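PDB 7ORX: probable benzoylformate decarboxylase from Rhodococcus jostii, which belongs to the thiamine diphosphate-dependent enzymes, with three alpha/beta domains in each chain of a tetramer, and holds thiamine diphosphate and a sodium ion. Local coordinates for residues C[104-108]-C[109-113]; C[115-118]-C[119-122]; C[195-198]-C[199-203]; C[484-487]-C[488-491]; C[508-511]-C[512-516]. One frame throughout, in Å; residues are numbered along the deposited sequence.

Contact 1: residues C[104-108]-C[109-113]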
loop_
_atom_site.group_PDB
_atom_site.type_symbol
_atom_site.label_atom_id
_atom_site.label_comp_id
_atom_site.label_asym_id
_atom_site.label_seq_id
_atom_site.Cartn_x
_atom_site.Cartn_y
_atom_site.Cartn_z
ATOM N N ARG C 104 9.365 -12.642 -16.426
ATOM C CA ARG C 104 8.146 -11.792 -16.431
ATOM C C ARG C 104 6.885 -12.664 -16.563
ATOM O O ARG C 104 5.959 -12.450 -15.779
ATOM C CB ARG C 104 8.328 -10.758 -17.544
ATOM C CG ARG C 104 7.300 -9.655 -17.495
ATOM C CD ARG C 104 7.601 -8.602 -18.540
ATOM N NE ARG C 104 8.471 -7.572 -18.004
ATOM C CZ ARG C 104 8.073 -6.516 -17.276
ATOM N NH1 ARG C 104 6.794 -6.330 -16.998
ATOM N NH2 ARG C 104 8.964 -5.649 -16.806
ATOM N N SER C 105 6.862 -13.655 -17.459
ATOM C CA SER C 105 5.682 -14.553 -17.651
ATOM C C SER C 105 5.371 -15.411 -16.401
ATOM O O SER C 105 4.214 -15.834 -16.278
ATOM C CB SER C 105 5.779 -15.404 -18.909
ATOM O OG SER C 105 7.071 -15.955 -19.098
ATOM N N THR C 106 6.310 -15.630 -15.470
ATOM C CA THR C 106 6.162 -16.616 -14.360
ATOM C C THR C 106 5.840 -15.962 -12.993
ATOM O O THR C 106 5.534 -16.722 -12.029
ATOM C CB THR C 106 7.416 -17.507 -14.218
ATOM O OG1 THR C 106 8.540 -16.764 -13.719
ATOM C CG2 THR C 106 7.760 -18.213 -15.520
ATOM N N ILE C 107 5.892 -14.634 -12.861
ATOM C CA ILE C 107 5.709 -13.946 -11.538
ATOM C C ILE C 107 4.301 -14.258 -10.984
ATOM O O ILE C 107 4.192 -14.519 -9.802
ATOM C CB ILE C 107 5.978 -12.431 -11.664
ATOM C CG1 ILE C 107 7.429 -12.131 -12.058
ATOM C CG2 ILE C 107 5.590 -11.690 -10.392
ATOM C CD1 ILE C 107 7.614 -10.791 -12.761
ATOM N N GLY C 108 3.261 -14.250 -11.813
ATOM C CA GLY C 108 1.856 -14.441 -11.395
ATOM C C GLY C 108 1.615 -15.774 -10.700
ATOM O O GLY C 108 0.903 -15.769 -9.682
ATOM N N GLN C 109 2.191 -16.872 -11.218
ATOM C CA GLN C 109 2.135 -18.250 -10.641
ATOM C C GLN C 109 2.897 -18.344 -9.309
ATOM O O GLN C 109 2.823 -19.425 -8.697
ATOM C CB GLN C 109 2.809 -19.280 -11.548
ATOM C CG GLN C 109 2.476 -19.147 -13.024
ATOM C CD GLN C 109 3.331 -20.066 -13.868
ATOM O OE1 GLN C 109 3.682 -21.192 -13.482
ATOM N NE2 GLN C 109 3.711 -19.562 -15.032
ATOM N N GLU C 110 3.616 -17.278 -8.908
ATOM C CA GLU C 110 4.513 -17.166 -7.728
ATOM C C GLU C 110 5.439 -18.378 -7.726
ATOM O O GLU C 110 5.371 -19.206 -6.797
ATOM C CB GLU C 110 3.710 -17.095 -6.435
ATOM C CG GLU C 110 3.031 -15.761 -6.137
ATOM C CD GLU C 110 2.114 -15.805 -4.910
ATOM O OE1 GLU C 110 2.639 -16.011 -3.751
ATOM O OE2 GLU C 110 0.861 -15.718 -5.096
ATOM N N VAL C 111 6.254 -18.515 -8.764
ATOM C CA VAL C 111 7.358 -19.518 -8.801
ATOM C C VAL C 111 8.420 -19.057 -7.790
ATOM O O VAL C 111 8.343 -17.909 -7.315
ATOM C CB VAL C 111 7.939 -19.703 -10.219
ATOM C CG1 VAL C 111 6.872 -20.134 -11.233
ATOM C CG2 VAL C 111 8.698 -18.468 -10.701
ATOM N N MET C 112 9.365 -19.936 -7.475
ATOM C CA MET C 112 10.460 -19.720 -6.498
ATOM C C MET C 112 11.204 -18.426 -6.860
ATOM O O MET C 112 11.526 -18.269 -8.025
ATOM C CB MET C 112 11.379 -20.958 -6.517
ATOM C CG MET C 112 12.434 -21.040 -5.428
ATOM S SD MET C 112 11.827 -21.215 -3.734
ATOM C CE MET C 112 13.361 -21.672 -2.930
ATOM N N LEU C 113 11.387 -17.520 -5.894
ATOM C CA LEU C 113 12.143 -16.229 -5.986
ATOM C C LEU C 113 11.394 -15.175 -6.832
ATOM O O LEU C 113 12.065 -14.230 -7.319
ATOM C CB LEU C 113 13.577 -16.473 -6.481
ATOM C CG LEU C 113 14.609 -16.834 -5.390
ATOM C CD1 LEU C 113 14.521 -15.945 -4.140
ATOM C CD2 LEU C 113 14.519 -18.298 -4.971
#
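Thr-106 and Val-111 meet on the flank of a type I beta turn that runs from Ile-107 to Glu-110 in the loop after strand 95-101. Their side chains cross at about a right angle, with Thr-106 OG1 3.5 Å from Val-111 CG2 and Thr-106 CB 4.0 Å from Val-111 CG1. Both methyls of the valine touch the threonine near CB. A beta-branched residue with one polar branch suits this place, since its hydroxyl can be hydrogen-bonded to Val-103 O while CB and OG1 lie against the valine methyls. Gln-109, at a corner of the turn, stretches back along the preceding chain. CG lies beside its own backbone N (chi1 -44°) and the chain is extended beyond it, which brings NE2 to 3.9 Å from Thr-106 CA. The chain then passes Glu-110 with positive phi (49°), and the carboxylate leaves the turn for a second subunit, where OE1 is hydrogen-bonded to Tyr-90. Ile-107, by contrast, packs on Thr-133 of a third subunit. The turn is closed by the backbone bond of 3.0 Å from Glu-110 N to Ile-107 O.

Contact 2: residues C[115-118]-C[119-122]; sequences NVDA and GTLM
The carbonyl oxygen of Asp-117 receives two backbone N-H groups from the turn that follows it. Leu-121 N binds it at 3.2 Å, in the carbonyl plane and with an N-H...O angle of 145°. Thr-120 N lies at the same 3.2 Å from Asp-117 O, but its bond is weak because the N-H is poorly aimed (131°). Together they open the short, weakly bonded helix 118-121. Above them the side chains of Asp-117 and Thr-120 lie side by side and point the same way, with Asp-117 CB 3.5 Å from Thr-120 OG1. The hydroxyl is closer to the methylene than to the carboxylate, since Asp-117 OD2 stands 3.8 Å from Thr-120 OG1. Polar residues suit this side, where Asp-117 is exposed. On the buried side, Leu-121 reaches back past the turn to Asn-115. With CG anti to the backbone N (chi1 -178°), beside the carbonyl carbon, CD2 settles against the amide, 3.6 Å from Asn-115 OD1 and 3.7 Å from Asn-115 ND2. The methyl therefore touches both ends of the flat group. Next to them, Ala-118 is small enough to pack on Ser-160 of strand 157-162, while Gly-119 O is hydrogen-bonded to Ser-129. Both Asp-117 and Leu-121 also pack on Pro-124 of a second subunit. The chemistry is thus divided: one shared carbonyl starts the helix, the carboxylate stays at the exposed side, and the leucine supplies apolar surface for the protein interior and the subunit boundary.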
loop_
_atom_site.group_PDB
_atom_site.type_symbol
_atom_site.label_atom_id
_atom_site.label_comp_id
_atom_site.label_asym_id
_atom_site.label_seq_id
_atom_site.Cartn_x
_atom_site.Cartn_y
_atom_site.Cartn_z
ATOM N N ASN C 115 9.163 -11.959 -6.398
ATOM C CA ASN C 115 8.804 -10.789 -5.553
ATOM C C ASN C 115 7.335 -10.450 -5.886
ATOM O O ASN C 115 7.068 -9.996 -7.001
ATOM C CB ASN C 115 9.864 -9.693 -5.761
ATOM C CG ASN C 115 9.739 -8.464 -4.875
ATOM O OD1 ASN C 115 8.760 -8.314 -4.124
ATOM N ND2 ASN C 115 10.720 -7.571 -4.983
ATOM N N VAL C 116 6.402 -10.770 -4.989
ATOM C CA VAL C 116 4.932 -10.549 -5.174
ATOM C C VAL C 116 4.608 -9.108 -4.729
ATOM O O VAL C 116 4.756 -8.846 -3.517
ATOM C CB VAL C 116 4.091 -11.602 -4.412
ATOM C CG1 VAL C 116 2.622 -11.585 -4.842
ATOM C CG2 VAL C 116 4.667 -13.015 -4.552
ATOM N N ASP C 117 4.225 -8.213 -5.660
ATOM C CA ASP C 117 3.983 -6.761 -5.419
ATOM C C ASP C 117 5.304 -6.108 -5.026
ATOM O O ASP C 117 5.456 -5.727 -3.842
ATOM C CB ASP C 117 2.948 -6.478 -4.315
ATOM C CG ASP C 117 1.505 -6.869 -4.631
ATOM O OD1 ASP C 117 1.252 -7.471 -5.735
ATOM O OD2 ASP C 117 0.615 -6.550 -3.783
ATOM N N ALA C 118 6.235 -5.987 -5.965
ATOM C CA ALA C 118 7.598 -5.486 -5.682
ATOM C C ALA C 118 7.546 -4.000 -5.294
ATOM O O ALA C 118 8.336 -3.598 -4.391
ATOM C CB ALA C 118 8.478 -5.735 -6.886
ATOM N N GLY C 119 6.655 -3.235 -5.954
ATOM C CA GLY C 119 6.322 -1.825 -5.667
ATOM C C GLY C 119 5.858 -1.586 -4.230
ATOM O O GLY C 119 6.188 -0.519 -3.663
ATOM N N THR C 120 5.118 -2.532 -3.644
ATOM C CA THR C 120 4.603 -2.462 -2.242
ATOM C C THR C 120 5.722 -2.792 -1.233
ATOM O O THR C 120 5.758 -2.136 -0.176
ATOM C CB THR C 120 3.404 -3.404 -2.017
ATOM O OG1 THR C 120 2.466 -3.266 -3.089
ATOM C CG2 THR C 120 2.701 -3.173 -0.692
ATOM N N LEU C 121 6.565 -3.790 -1.520
ATOM C CA LEU C 121 7.554 -4.348 -0.551
ATOM C C LEU C 121 8.289 -3.201 0.177
ATOM O O LEU C 121 8.228 -3.176 1.442
ATOM C CB LEU C 121 8.505 -5.303 -1.292
ATOM C CG LEU C 121 9.579 -6.010 -0.443
ATOM C CD1 LEU C 121 8.997 -6.916 0.660
ATOM C CD2 LEU C 121 10.509 -6.800 -1.363
ATOM N N MET C 122 8.851 -2.243 -0.574
ATOM C CA MET C 122 9.811 -1.224 -0.071
ATOM C C MET C 122 9.106 0.069 0.362
ATOM O O MET C 122 9.787 0.904 0.987
ATOM C CB MET C 122 10.862 -0.877 -1.127
ATOM C CG MET C 122 11.579 -2.072 -1.692
ATOM S SD MET C 122 12.518 -2.868 -0.342
ATOM C CE MET C 122 14.207 -2.409 -0.732
#

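Contact 3: residues C[195-198]-C[199-203]; sequences DLIE and TLESA
Ile-197 and Glu-201, one helical turn apart, lie side by side and point the same way. The terminal methyl of the isoleucine rests against the end of the glutamate, with Ile-197 CD1 3.6 Å from Glu-201 CD. The glutamate follows this line because its chain is extended beyond CG, and its OE2 continues to a hydrogen bond with Lys-333 N, just past helix 321-331. A long acidic residue fits here: its methylenes run along the helix while its tip takes up a backbone N-H from a neighbouring element. Thr-199 is turned quite differently. With OG1 beside its own backbone N (chi1 -41°), the hydroxyl folds back on the preceding turn and donates to Asp-195 O at 2.6 Å. The same oxygen accepts the main-chain bond from Thr-199 N, at 3.0 Å and with an N-H...O angle of 170°. The two donors come to Asp-195 O from opposite faces of its carbonyl plane, so one residue supplies both bonds to one oxygen. Below the first pair, Glu-201 N bonds Ile-197 O at 2.9 Å. Leu-196 and Leu-200 face inward, both packing on Leu-328 of helix 321-331; Leu-196 also meets Ile-299 and Leu-200 meets Leu-274 on the sheet. Asp-195 and Glu-198 are left on the solvent side. This is the amphipathic pattern of a helix covering a parallel sheet, here helix 190-202 on the six-stranded, 3-2-1-4-5-6 sheet of the Rossmann-like central domain.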
loop_
_atom_site.group_PDB
_atom_site.type_symbol
_atom_site.label_atom_id
_atom_site.label_comp_id
_atom_site.label_asym_id
_atom_site.label_seq_id
_atom_site.Cartn_x
_atom_site.Cartn_y
_atom_site.Cartn_z
ATOM N N ASP C 195 13.478 39.922 4.058
ATOM C CA ASP C 195 12.714 39.523 5.274
ATOM C C ASP C 195 13.625 38.736 6.227
ATOM O O ASP C 195 13.639 39.084 7.408
ATOM C CB ASP C 195 11.502 38.638 4.983
ATOM C CG ASP C 195 10.484 39.292 4.059
ATOM O OD1 ASP C 195 10.190 40.521 4.232
ATOM O OD2 ASP C 195 10.015 38.580 3.141
ATOM N N LEU C 196 14.316 37.697 5.734
ATOM C CA LEU C 196 15.299 36.904 6.513
ATOM C C LEU C 196 16.344 37.856 7.102
ATOM O O LEU C 196 16.567 37.756 8.319
ATOM C CB LEU C 196 15.983 35.831 5.655
ATOM C CG LEU C 196 15.440 34.406 5.754
ATOM C CD1 LEU C 196 15.002 34.062 7.162
ATOM C CD2 LEU C 196 14.271 34.167 4.831
ATOM N N ILE C 197 16.949 38.751 6.306
ATOM C CA ILE C 197 18.096 39.569 6.800
ATOM C C ILE C 197 17.561 40.624 7.779
ATOM O O ILE C 197 18.211 40.838 8.794
ATOM C CB ILE C 197 19.027 40.151 5.718
ATOM C CG1 ILE C 197 18.718 41.612 5.418
ATOM C CG2 ILE C 197 19.086 39.289 4.465
ATOM C CD1 ILE C 197 19.941 42.486 5.235
ATOM N N GLU C 198 16.401 41.216 7.547
ATOM C CA GLU C 198 15.787 42.147 8.533
ATOM C C GLU C 198 15.627 41.379 9.850
ATOM O O GLU C 198 16.218 41.808 10.833
ATOM C CB GLU C 198 14.458 42.733 8.056
ATOM C CG GLU C 198 13.953 43.854 8.958
ATOM C CD GLU C 198 13.257 45.027 8.223
ATOM O OE1 GLU C 198 12.610 44.819 7.130
ATOM O OE2 GLU C 198 13.344 46.188 8.728
ATOM N N THR C 199 14.959 40.230 9.857
ATOM C CA THR C 199 14.688 39.442 11.087
ATOM C C THR C 199 15.997 39.107 11.817
ATOM O O THR C 199 15.983 39.076 13.075
ATOM C CB THR C 199 13.992 38.108 10.806
ATOM O OG1 THR C 199 13.003 38.315 9.805
ATOM C CG2 THR C 199 13.318 37.519 12.024
ATOM N N LEU C 200 17.076 38.843 11.067
ATOM C CA LEU C 200 18.388 38.440 11.628
ATOM C C LEU C 200 19.075 39.655 12.249
ATOM O O LEU C 200 19.473 39.537 13.428
ATOM C CB LEU C 200 19.247 37.788 10.540
ATOM C CG LEU C 200 18.941 36.314 10.270
ATOM C CD1 LEU C 200 19.763 35.789 9.114
ATOM C CD2 LEU C 200 19.216 35.471 11.498
ATOM N N GLU C 201 19.195 40.771 11.522
ATOM C CA GLU C 201 19.831 42.010 12.034
ATOM C C GLU C 201 18.975 42.630 13.152
ATOM O O GLU C 201 19.549 43.368 13.982
ATOM C CB GLU C 201 20.069 42.976 10.882
ATOM C CG GLU C 201 21.038 42.442 9.845
ATOM C CD GLU C 201 21.129 43.294 8.581
ATOM O OE1 GLU C 201 20.301 44.259 8.417
ATOM O OE2 GLU C 201 21.999 42.965 7.719
ATOM N N SER C 202 17.656 42.358 13.151
ATOM C CA SER C 202 16.668 42.724 14.211
ATOM C C SER C 202 17.078 42.140 15.565
ATOM O O SER C 202 17.002 42.848 16.574
ATOM C CB SER C 202 15.290 42.208 13.900
ATOM O OG SER C 202 14.481 43.245 13.436
ATOM N N ALA C 203 17.362 40.844 15.590
ATOM C CA ALA C 203 17.357 40.032 16.818
ATOM C C ALA C 203 18.423 40.579 17.770
ATOM O O ALA C 203 19.523 40.913 17.298
ATOM C CB ALA C 203 17.563 38.590 16.460
#

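Contact 4: residues C[484-487]-C[488-491]; sequences IDFV and HLAE
Asp-485 leans across the first turn of helix 486-493 toward His-488. At the base of the side chain, Asp-485 CB lies 3.9 Å from His-488 CD2. Asp-485 CG comes 3.7 Å from the same His-488 CD2, and the two oxygens then part company. OD1 turns back to the helix start and accepts Val-487 N at 3.3 Å, the donor standing above the carboxylate plane; it also lies near the carboxylate of Glu-523, and the two like charges may shift one another's ionisation. OD2 goes to the imidazole instead, 3.1 Å from His-488 CD2, a carbon neighbour and not a hydrogen-bonding one. The carboxylate and ring planes are 77° apart. Chi1 of -167° puts CG beside the carbonyl carbon, from where OD1 can reach Val-487 N. The polar end of the histidine is used elsewhere: ND1 is hydrogen-bonded to ND1 of His-488 in a second subunit, and the two rings meet there. The inner side of the turn is apolar. Leu-489 CD1 packs 4.1 Å from Ile-484 CG2 and 4.3 Å from Phe-486 CD1, and Ile-484 CG2 also lies over one face of the phenylalanine ring, toward its rim. Leucine, isoleucine and phenylalanine suit this buried flank, where Phe-486 packs on strands 452-457 and 520-525, about 8 Å from bound thiamine diphosphate. The backbone is carried on by Ala-490 N, which bonds Phe-486 O at 2.8 Å. The arrangement is an aspartate N-cap at the start of a helix in the C-terminal thiamine diphosphate-binding domain, set against the interface with a second subunit.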
loop_
_atom_site.group_PDB
_atom_site.type_symbol
_atom_site.label_atom_id
_atom_site.label_comp_id
_atom_site.label_asym_id
_atom_site.label_seq_id
_atom_site.Cartn_x
_atom_site.Cartn_y
_atom_site.Cartn_z
ATOM N N ILE C 484 31.556 -12.113 23.403
ATOM C CA ILE C 484 31.899 -11.820 21.985
ATOM C C ILE C 484 33.361 -11.381 21.920
ATOM O O ILE C 484 33.692 -10.360 22.551
ATOM C CB ILE C 484 31.001 -10.706 21.431
ATOM C CG1 ILE C 484 29.524 -11.088 21.537
ATOM C CG2 ILE C 484 31.411 -10.298 20.007
ATOM C CD1 ILE C 484 28.591 -9.954 21.134
ATOM N N ASP C 485 34.186 -12.070 21.132
ATOM C CA ASP C 485 35.585 -11.659 20.854
ATOM C C ASP C 485 35.649 -11.072 19.437
ATOM O O ASP C 485 35.690 -11.859 18.487
ATOM C CB ASP C 485 36.543 -12.836 21.018
ATOM C CG ASP C 485 38.021 -12.445 21.050
ATOM O OD1 ASP C 485 38.310 -11.271 20.767
ATOM O OD2 ASP C 485 38.892 -13.311 21.390
ATOM N N PHE C 486 35.712 -9.746 19.306
ATOM C CA PHE C 486 35.746 -9.018 18.006
ATOM C C PHE C 486 37.055 -9.270 17.270
ATOM O O PHE C 486 37.070 -9.158 16.057
ATOM C CB PHE C 486 35.513 -7.522 18.213
ATOM C CG PHE C 486 34.093 -7.278 18.631
ATOM C CD1 PHE C 486 33.091 -7.180 17.682
ATOM C CD2 PHE C 486 33.739 -7.284 19.968
ATOM C CE1 PHE C 486 31.777 -7.008 18.065
ATOM C CE2 PHE C 486 32.422 -7.130 20.352
ATOM C CZ PHE C 486 31.441 -6.993 19.394
ATOM N N VAL C 487 38.121 -9.604 17.971
ATOM C CA VAL C 487 39.402 -9.991 17.321
ATOM C C VAL C 487 39.154 -11.284 16.548
ATOM O O VAL C 487 39.523 -11.322 15.397
ATOM C CB VAL C 487 40.563 -10.120 18.327
ATOM C CG1 VAL C 487 41.805 -10.704 17.681
ATOM C CG2 VAL C 487 40.859 -8.763 18.967
ATOM N N HIS C 488 38.517 -12.279 17.153
ATOM C CA HIS C 488 38.166 -13.563 16.495
ATOM C C HIS C 488 37.239 -13.272 15.313
ATOM O O HIS C 488 37.417 -13.891 14.261
ATOM C CB HIS C 488 37.533 -14.560 17.491
ATOM C CG HIS C 488 38.521 -15.426 18.187
ATOM N ND1 HIS C 488 39.483 -16.118 17.476
ATOM C CD2 HIS C 488 38.696 -15.735 19.498
ATOM C CE1 HIS C 488 40.238 -16.808 18.331
ATOM N NE2 HIS C 488 39.791 -16.555 19.585
ATOM N N LEU C 489 36.289 -12.357 15.466
ATOM C CA LEU C 489 35.359 -12.048 14.359
ATOM C C LEU C 489 36.138 -11.396 13.222
ATOM O O LEU C 489 36.015 -11.870 12.098
ATOM C CB LEU C 489 34.232 -11.163 14.870
ATOM C CG LEU C 489 33.244 -11.841 15.816
ATOM C CD1 LEU C 489 32.007 -10.967 15.956
ATOM C CD2 LEU C 489 32.810 -13.202 15.311
ATOM N N ALA C 490 36.972 -10.411 13.514
ATOM C CA ALA C 490 37.814 -9.727 12.504
ATOM C C ALA C 490 38.650 -10.749 11.736
ATOM O O ALA C 490 38.703 -10.691 10.518
ATOM C CB ALA C 490 38.701 -8.696 13.155
ATOM N N GLU C 491 39.306 -11.665 12.436
ATOM C CA GLU C 491 40.267 -12.598 11.801
ATOM C C GLU C 491 39.436 -13.604 11.020
ATOM O O GLU C 491 39.864 -14.006 9.932
ATOM C CB GLU C 491 41.233 -13.186 12.828
ATOM C CG GLU C 491 42.223 -12.138 13.381
ATOM C CD GLU C 491 43.221 -12.646 14.442
ATOM O OE1 GLU C 491 44.267 -11.936 14.700
ATOM O OE2 GLU C 491 43.000 -13.783 14.994
#

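Contact 5: residues C[508-511]-C[512-516]; sequences TAFK and SALAA
Phe-510 and Leu-514 are brought together by unlike first torsions. In Phe-510, CG is anti to the backbone N (chi1 -170°), which tips the ring forward along the helix; in Leu-514, CG sits beside its own N (chi1 -67°), which tips the branched end back. The two side chains cross obliquely, and Leu-514 CD1 comes over one face of the ring, 4.0 Å from the Phe-510 centroid and 17° off the ring normal. This is a CH-pi contact, with the methyl displaced toward the rim near Phe-510 CE2. The second methyl reaches the same ring from farther along, Leu-514 CD2 being 4.1 Å from Phe-510 CE1. A branched aliphatic chain suits the place because both of its arms can touch the one aromatic group. Beneath them, Leu-514 N bonds Phe-510 O at 3.0 Å, so side chains and backbone join the same two residues. On the neighbouring side of the helix the residues are smaller. Ala-513 N bonds Ala-509 O at 2.9 Å, and their methyls face the sheet: Ala-509 lies on Thr-498 and Val-500, Ala-513 on Thr-520 and Ile-522. Small side chains here let the helix come close to the strands. Phe-510 also packs on Ile-454, and its ring meets that of Phe-506 a turn earlier. The outer side carries Thr-508 and Lys-511, both exposed. Helix 503-515 is the connecting helix of a beta-alpha-beta unit, joining the parallel neighbours 496-500 and 520-525 in the sheet of the C-terminal thiamine diphosphate-binding domain.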
loop_
_atom_site.group_PDB
_atom_site.type_symbol
_atom_site.label_atom_id
_atom_site.label_comp_id
_atom_site.label_asym_id
_atom_site.label_seq_id
_atom_site.Cartn_x
_atom_site.Cartn_y
_atom_site.Cartn_z
ATOM N N THR C 508 49.337 2.943 21.022
ATOM C CA THR C 508 50.248 2.087 20.204
ATOM C C THR C 508 49.454 1.461 19.048
ATOM O O THR C 508 49.843 1.691 17.891
ATOM C CB THR C 508 50.939 1.020 21.061
ATOM O OG1 THR C 508 51.820 1.689 21.971
ATOM C CG2 THR C 508 51.731 0.008 20.257
ATOM N N ALA C 509 48.405 0.684 19.357
ATOM C CA ALA C 509 47.568 -0.055 18.380
ATOM C C ALA C 509 47.010 0.928 17.342
ATOM O O ALA C 509 47.007 0.580 16.155
ATOM C CB ALA C 509 46.489 -0.840 19.102
ATOM N N PHE C 510 46.592 2.107 17.786
ATOM C CA PHE C 510 46.005 3.174 16.943
ATOM C C PHE C 510 47.075 3.760 16.027
ATOM O O PHE C 510 46.782 3.859 14.836
ATOM C CB PHE C 510 45.356 4.258 17.804
ATOM C CG PHE C 510 44.520 5.275 17.070
ATOM C CD1 PHE C 510 43.534 4.889 16.176
ATOM C CD2 PHE C 510 44.699 6.624 17.304
ATOM C CE1 PHE C 510 42.762 5.833 15.510
ATOM C CE2 PHE C 510 43.949 7.561 16.628
ATOM C CZ PHE C 510 42.978 7.168 15.732
ATOM N N LYS C 511 48.240 4.148 16.542
ATOM C CA LYS C 511 49.352 4.735 15.746
ATOM C C LYS C 511 49.677 3.776 14.601
ATOM O O LYS C 511 49.919 4.244 13.454
ATOM C CB LYS C 511 50.606 4.933 16.600
ATOM C CG LYS C 511 51.499 6.097 16.211
ATOM C CD LYS C 511 52.604 5.732 15.255
ATOM C CE LYS C 511 53.771 5.076 15.937
ATOM N NZ LYS C 511 54.594 6.113 16.590
ATOM N N SER C 512 49.633 2.485 14.916
ATOM C CA SER C 512 49.941 1.345 14.028
ATOM C C SER C 512 48.857 1.202 12.967
ATOM O O SER C 512 49.212 1.186 11.771
ATOM C CB SER C 512 50.039 0.096 14.852
ATOM O OG SER C 512 50.523 -0.981 14.065
ATOM N N ALA C 513 47.596 1.086 13.397
ATOM C CA ALA C 513 46.378 1.016 12.542
ATOM C C ALA C 513 46.348 2.162 11.528
ATOM O O ALA C 513 46.003 1.878 10.412
ATOM C CB ALA C 513 45.129 1.032 13.383
ATOM N N LEU C 514 46.679 3.401 11.895
ATOM C CA LEU C 514 46.631 4.549 10.945
ATOM C C LEU C 514 47.699 4.372 9.866
ATOM O O LEU C 514 47.478 4.875 8.759
ATOM C CB LEU C 514 46.851 5.877 11.671
ATOM C CG LEU C 514 45.745 6.299 12.632
ATOM C CD1 LEU C 514 46.181 7.461 13.490
ATOM C CD2 LEU C 514 44.488 6.687 11.884
ATOM N N ALA C 515 48.815 3.700 10.153
ATOM C CA ALA C 515 49.892 3.488 9.156
ATOM C C ALA C 515 49.533 2.371 8.169
ATOM O O ALA C 515 50.186 2.311 7.140
ATOM C CB ALA C 515 51.172 3.159 9.849
ATOM N N ALA C 516 48.577 1.498 8.484
ATOM C CA ALA C 516 48.306 0.238 7.751
ATOM C C ALA C 516 47.714 0.517 6.367
ATOM O O ALA C 516 47.015 1.540 6.179
ATOM C CB ALA C 516 47.365 -0.622 8.551
#

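Overall arrangement
The contacts sample all three domains. Contacts 1 and 2 follow one another in the N-terminal domain, their centres about 13 Å apart, and touch where Glu-110 CG lies 3.6 Å from Val-116 CG2. Contacts 4 and 5 share the C-terminal domain, with centres about 18 Å apart but no touch. Contact 3 stands alone in the central domain, its centre about 49 Å or more from every other. Contacts 1, 2 and 4 lie near bound thiamine diphosphate: the side chain of Phe-486 is about 8 Å from a bound cofactor, that of Leu-121 about 11 Å and that of Val-111 about 13 Å. The same three contacts also meet a second subunit, consistent with cofactor sites formed between chains, as in relatives.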